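Local coordinates for sister chromatid cohesion protein PDS5 homolog C (Arabidopsis thaliana, PDB 7DE9) that regulates sister chromatid cohesion and supports DNA repair as a cohesin cofactor, and binds a monomethylated histone H3 peptide through its tudor domain, at residues E33-A37 against A38-H42; I53-L56 against K57-K60. One frame throughout, in Å; residues are numbered along the deposited sequence.

Contact 1 (E33-A37 against A38-H42); sequences ESYDA and AKKKH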
loop_
_atom_site.group_PDB
_atom_site.type_symbol
_atom_site.label_atom_id
_atom_site.label_comp_id
_atom_site.label_asym_id
_atom_site.label_seq_id
_atom_site.Cartn_x
_atom_site.Cartn_y
_atom_site.Cartn_z
ATOM N N GLU A 33 3.793 4.388 -5.609
ATOM C CA GLU A 33 4.066 5.142 -6.825
ATOM C C GLU A 33 3.648 6.612 -6.749
ATOM O O GLU A 33 4.255 7.463 -7.393
ATOM C CB GLU A 33 3.377 4.480 -8.018
ATOM C CG GLU A 33 3.889 4.992 -9.353
ATOM C CD GLU A 33 2.776 5.399 -10.291
ATOM O OE1 GLU A 33 1.799 4.632 -10.425
ATOM O OE2 GLU A 33 2.876 6.493 -10.888
ATOM N N SER A 34 2.614 6.918 -5.974
ATOM C CA SER A 34 2.182 8.302 -5.841
ATOM C C SER A 34 1.367 8.532 -4.582
ATOM O O SER A 34 0.979 7.587 -3.901
ATOM C CB SER A 34 1.368 8.728 -7.059
ATOM O OG SER A 34 0.271 7.861 -7.242
ATOM N N TYR A 35 1.117 9.805 -4.290
ATOM C CA TYR A 35 0.322 10.221 -3.138
ATOM C C TYR A 35 -0.626 11.356 -3.513
ATOM O O TYR A 35 -0.211 12.380 -4.064
ATOM C CB TYR A 35 1.230 10.660 -1.988
ATOM C CG TYR A 35 0.499 11.163 -0.761
ATOM C CD1 TYR A 35 -0.282 10.308 0.006
ATOM C CD2 TYR A 35 0.612 12.486 -0.358
ATOM C CE1 TYR A 35 -0.941 10.764 1.131
ATOM C CE2 TYR A 35 -0.038 12.948 0.762
ATOM C CZ TYR A 35 -0.813 12.085 1.503
ATOM O OH TYR A 35 -1.462 12.557 2.624
ATOM N N ASP A 36 -1.904 11.163 -3.212
ATOM C CA ASP A 36 -2.920 12.182 -3.433
ATOM C C ASP A 36 -3.127 12.943 -2.135
ATOM O O ASP A 36 -3.724 12.421 -1.193
ATOM C CB ASP A 36 -4.222 11.536 -3.914
ATOM C CG ASP A 36 -5.318 12.548 -4.199
ATOM O OD1 ASP A 36 -5.634 13.373 -3.314
ATOM O OD2 ASP A 36 -5.878 12.506 -5.315
ATOM N N ALA A 37 -2.639 14.177 -2.096
ATOM C CA ALA A 37 -2.614 14.967 -0.869
ATOM C C ALA A 37 -4.008 15.269 -0.331
ATOM O O ALA A 37 -4.241 15.200 0.873
ATOM C CB ALA A 37 -1.857 16.258 -1.101
ATOM N N ALA A 38 -4.930 15.607 -1.226
ATOM C CA ALA A 38 -6.271 16.016 -0.815
ATOM C C ALA A 38 -7.076 14.856 -0.239
ATOM O O ALA A 38 -7.851 15.040 0.697
ATOM C CB ALA A 38 -7.009 16.628 -1.976
ATOM N N LYS A 39 -6.895 13.668 -0.805
ATOM C CA LYS A 39 -7.667 12.498 -0.381
ATOM C C LYS A 39 -6.895 11.629 0.606
ATOM O O LYS A 39 -7.441 10.665 1.150
ATOM C CB LYS A 39 -8.074 11.650 -1.589
ATOM C CG LYS A 39 -8.813 12.398 -2.688
ATOM C CD LYS A 39 -9.069 11.477 -3.876
ATOM C CE LYS A 39 -9.572 12.241 -5.089
ATOM N NZ LYS A 39 -8.551 13.191 -5.611
ATOM N N LYS A 40 -5.627 11.980 0.818
ATOM C CA LYS A 40 -4.707 11.225 1.666
ATOM C C LYS A 40 -4.613 9.760 1.207
ATOM O O LYS A 40 -4.678 8.822 2.006
ATOM C CB LYS A 40 -5.124 11.332 3.131
ATOM C CG LYS A 40 -5.128 12.782 3.644
ATOM C CD LYS A 40 -4.678 12.868 5.097
ATOM C CE LYS A 40 -5.798 12.461 6.041
ATOM N NZ LYS A 40 -5.325 11.906 7.348
ATOM N N LYS A 41 -4.436 9.592 -0.097
ATOM C CA LYS A 41 -4.371 8.280 -0.723
ATOM C C LYS A 41 -2.978 7.981 -1.271
ATOM O O LYS A 41 -2.339 8.851 -1.861
ATOM C CB LYS A 41 -5.384 8.188 -1.864
ATOM C CG LYS A 41 -6.841 8.252 -1.440
ATOM C CD LYS A 41 -7.229 7.014 -0.665
ATOM C CE LYS A 41 -7.603 7.365 0.761
ATOM N NZ LYS A 41 -8.829 8.213 0.823
ATOM N N HIS A 42 -2.522 6.747 -1.076
ATOM C CA HIS A 42 -1.303 6.254 -1.722
ATOM C C HIS A 42 -1.651 5.249 -2.803
ATOM O O HIS A 42 -2.502 4.397 -2.599
ATOM C CB HIS A 42 -0.369 5.587 -0.717
ATOM C CG HIS A 42 0.273 6.537 0.244
ATOM N ND1 HIS A 42 -0.311 6.886 1.442
ATOM C CD2 HIS A 42 1.451 7.199 0.188
ATOM C CE1 HIS A 42 0.482 7.726 2.084
ATOM N NE2 HIS A 42 1.558 7.930 1.348
#
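D36 and K41 pair across a local beta-hairpin turn that joins strands 26-36 and 41-46 of the SH3-like tudor barrel. The evidence is a two-way backbone bridge: D36 N donates to K41 O over 2.7 Å at 166°, and K41 N returns a bond to D36 O over 3.1 Å. K40 and K41 both lie opposite D36, which makes a G1 beta bulge, with K40 in the left-handed backbone region.

The D36 carboxylate ties the turn together. With CG anti to the backbone N (chi1 -179°), it extends over the chain reversal and divides its oxygens between two donors of K39. D36 OD1 takes the backbone N of K39 at 2.8 Å on its anti side, whereas D36 OD2 takes K39 NZ, also at 2.8 Å, on its syn side; both donors are tilted out of the carboxylate plane. The aliphatic part of K39 runs past the carboxylate before its end bends back at chi4 to complete this salt bridge. Replacing D36 by an alanine would probably leave K39 NZ without its anion and the turn without its side-chain tie to K39 N.

At the next bridge, the non-hydrogen-bonded pair of Y35 and H42, the rings meet obliquely, planes 38° apart. Y35 CD1 sits above the centre of the imidazole, 3.3 Å from H42 NE2, while the Y35 side chain continues beside that of K40, pointing the same way, with Y35 OH 3.8 Å from K40 CG. The imidazole is anchored by a hydrogen bond from NE2 to G9 O. The hairpin lies at the domain surface, where Y35 also touches V13, and the H42 backbone bonds to L54 of strand 51-54 on the side of strand 41-46 away from strand 26-36.

Contact 2 (I53-L56 against K57-K60); sequences ILYL and KNQK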
loop_
_atom_site.group_PDB
_atom_site.type_symbol
_atom_site.label_atom_id
_atom_site.label_comp_id
_atom_site.label_asym_id
_atom_site.label_seq_id
_atom_site.Cartn_x
_atom_site.Cartn_y
_atom_site.Cartn_z
ATOM N N ILE A 53 -5.485 1.736 -4.460
ATOM C CA ILE A 53 -5.490 3.083 -3.904
ATOM C C ILE A 53 -5.871 2.949 -2.438
ATOM O O ILE A 53 -6.979 2.518 -2.130
ATOM C CB ILE A 53 -6.483 4.003 -4.616
ATOM C CG1 ILE A 53 -6.114 4.149 -6.087
ATOM C CG2 ILE A 53 -6.505 5.368 -3.960
ATOM C CD1 ILE A 53 -7.167 4.876 -6.879
ATOM N N LEU A 54 -4.954 3.312 -1.547
ATOM C CA LEU A 54 -5.063 2.970 -0.130
ATOM C C LEU A 54 -4.976 4.164 0.810
ATOM O O LEU A 54 -4.218 5.097 0.565
ATOM C CB LEU A 54 -3.954 1.987 0.259
ATOM C CG LEU A 54 -3.944 0.577 -0.326
ATOM C CD1 LEU A 54 -2.632 -0.102 0.013
ATOM C CD2 LEU A 54 -5.116 -0.224 0.217
ATOM N N TYR A 55 -5.737 4.105 1.900
ATOM C CA TYR A 55 -5.497 4.953 3.055
ATOM C C TYR A 55 -4.618 4.162 4.010
ATOM O O TYR A 55 -5.104 3.312 4.753
ATOM C CB TYR A 55 -6.805 5.353 3.732
ATOM C CG TYR A 55 -6.649 6.333 4.877
ATOM C CD1 TYR A 55 -6.179 7.622 4.659
ATOM C CD2 TYR A 55 -6.993 5.974 6.173
ATOM C CE1 TYR A 55 -6.048 8.520 5.698
ATOM C CE2 TYR A 55 -6.868 6.867 7.219
ATOM C CZ TYR A 55 -6.391 8.136 6.977
ATOM O OH TYR A 55 -6.262 9.028 8.019
ATOM N N LEU A 56 -3.320 4.423 3.972
ATOM C CA LEU A 56 -2.373 3.586 4.688
ATOM C C LEU A 56 -2.501 3.693 6.204
ATOM O O LEU A 56 -2.125 2.767 6.924
ATOM C CB LEU A 56 -0.953 3.922 4.250
ATOM C CG LEU A 56 -0.674 3.342 2.867
ATOM C CD1 LEU A 56 0.667 3.786 2.355
ATOM C CD2 LEU A 56 -0.735 1.831 2.924
ATOM N N LYS A 57 -3.057 4.802 6.686
ATOM C CA LYS A 57 -3.208 5.017 8.121
ATOM C C LYS A 57 -4.154 4.000 8.756
ATOM O O LYS A 57 -4.039 3.692 9.944
ATOM C CB LYS A 57 -3.700 6.438 8.400
ATOM C CG LYS A 57 -2.641 7.350 8.995
ATOM C CD LYS A 57 -2.889 8.810 8.658
ATOM C CE LYS A 57 -2.779 9.049 7.162
ATOM N NZ LYS A 57 -2.846 10.500 6.846
ATOM N N ASN A 58 -5.086 3.480 7.963
ATOM C CA ASN A 58 -6.004 2.448 8.440
ATOM C C ASN A 58 -5.647 1.082 7.874
ATOM O O ASN A 58 -6.483 0.181 7.809
ATOM C CB ASN A 58 -7.449 2.805 8.091
ATOM C CG ASN A 58 -8.268 3.157 9.317
ATOM O OD1 ASN A 58 -8.162 2.505 10.356
ATOM N ND2 ASN A 58 -9.077 4.203 9.208
ATOM N N GLN A 59 -4.390 0.945 7.471
ATOM C CA GLN A 59 -3.863 -0.319 6.981
ATOM C C GLN A 59 -2.780 -0.827 7.909
ATOM O O GLN A 59 -2.065 -0.046 8.533
ATOM C CB GLN A 59 -3.285 -0.164 5.571
ATOM C CG GLN A 59 -4.306 0.152 4.496
ATOM C CD GLN A 59 -5.174 -1.038 4.154
ATOM O OE1 GLN A 59 -4.732 -2.185 4.235
ATOM N NE2 GLN A 59 -6.420 -0.772 3.773
ATOM N N LYS A 60 -2.659 -2.141 8.007
ATOM C CA LYS A 60 -1.449 -2.707 8.557
ATOM C C LYS A 60 -0.479 -2.859 7.403
ATOM O O LYS A 60 -0.796 -3.449 6.372
ATOM C CB LYS A 60 -1.716 -4.030 9.273
ATOM C CG LYS A 60 -2.578 -3.845 10.491
ATOM C CD LYS A 60 -1.708 -3.360 11.632
ATOM C CE LYS A 60 -2.505 -2.636 12.688
ATOM N NZ LYS A 60 -3.976 -2.903 12.618
#
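Y55 and K57 carry a local contact around a single 3-10 turn, the short helical link that leads from strand 51-54 toward strand 61-63 in this SH3-like tudor barrel. Two backbone bonds between residues three apart define the turn: N58 N to Y55 O at 3.2 Å, and Q59 N to L56 O at 3.0 Å. Both donors stand above the plane of their acceptor carbonyl, the second by 70°.

The lysine side chain slants across the phenol. K57 CB comes over one face of the ring, 3.4 Å from Y55 CE2, and the chain then proceeds toward the hydroxyl, bringing K57 CD to 3.4 Å from Y55 OH. With CG anti to the backbone N (chi1 -175°), the tyrosine ring leans forward, beside its own carbonyl, to meet K57. Methylenes thus line the ring, and the hydroxyl itself is hydrogen-bonded to K40 NZ. N58 adds its CB near Y55 CD2, with its amide plane turned 57° from the ring.

Q59 closes the other flank. Its side chain stands at about a right angle to both leucines: CB approaches L56 CD2, and the amide end reaches L54. Q59 CG lies 3.3 Å from Y55 O, and the bend at chi2 then turns the amide toward L54 and the peptide. There Q59 OE1 hydrogen-bonds to a basic side chain of the bound histone peptide, and L54 packs on such a side chain as well; the end of strand 51-54 and the residue closing the turn thus both contact the histone peptide. Q59 also touches V19 of strand 16-21. Against the strand end, the amide's nitrogen meets a methyl group, Q59 NE2 lying 3.8 Å from L54 CD2.

The centres of contacts 1 and 2 are about 11 Å apart, and the two meet through the neighbouring strands 41-46 and 51-54. H42 N lies 2.9 Å from L54 O, a probable hydrogen bond, and H42 ND1 packs 3.4 Å from L56 CD1, so the strand leaving the hairpin of contact 1 abuts the start of the 3-10 turn in contact 2. K41 CE comes 3.7 Å from Y55 CB, and K40 NZ lies 2.9 Å from K57 NZ, an approach of like charges that might disfavour full protonation of both. Contact 2 reaches the bound histone peptide through Q59 and L54; through L54, contact 1 is one strand pairing removed from it.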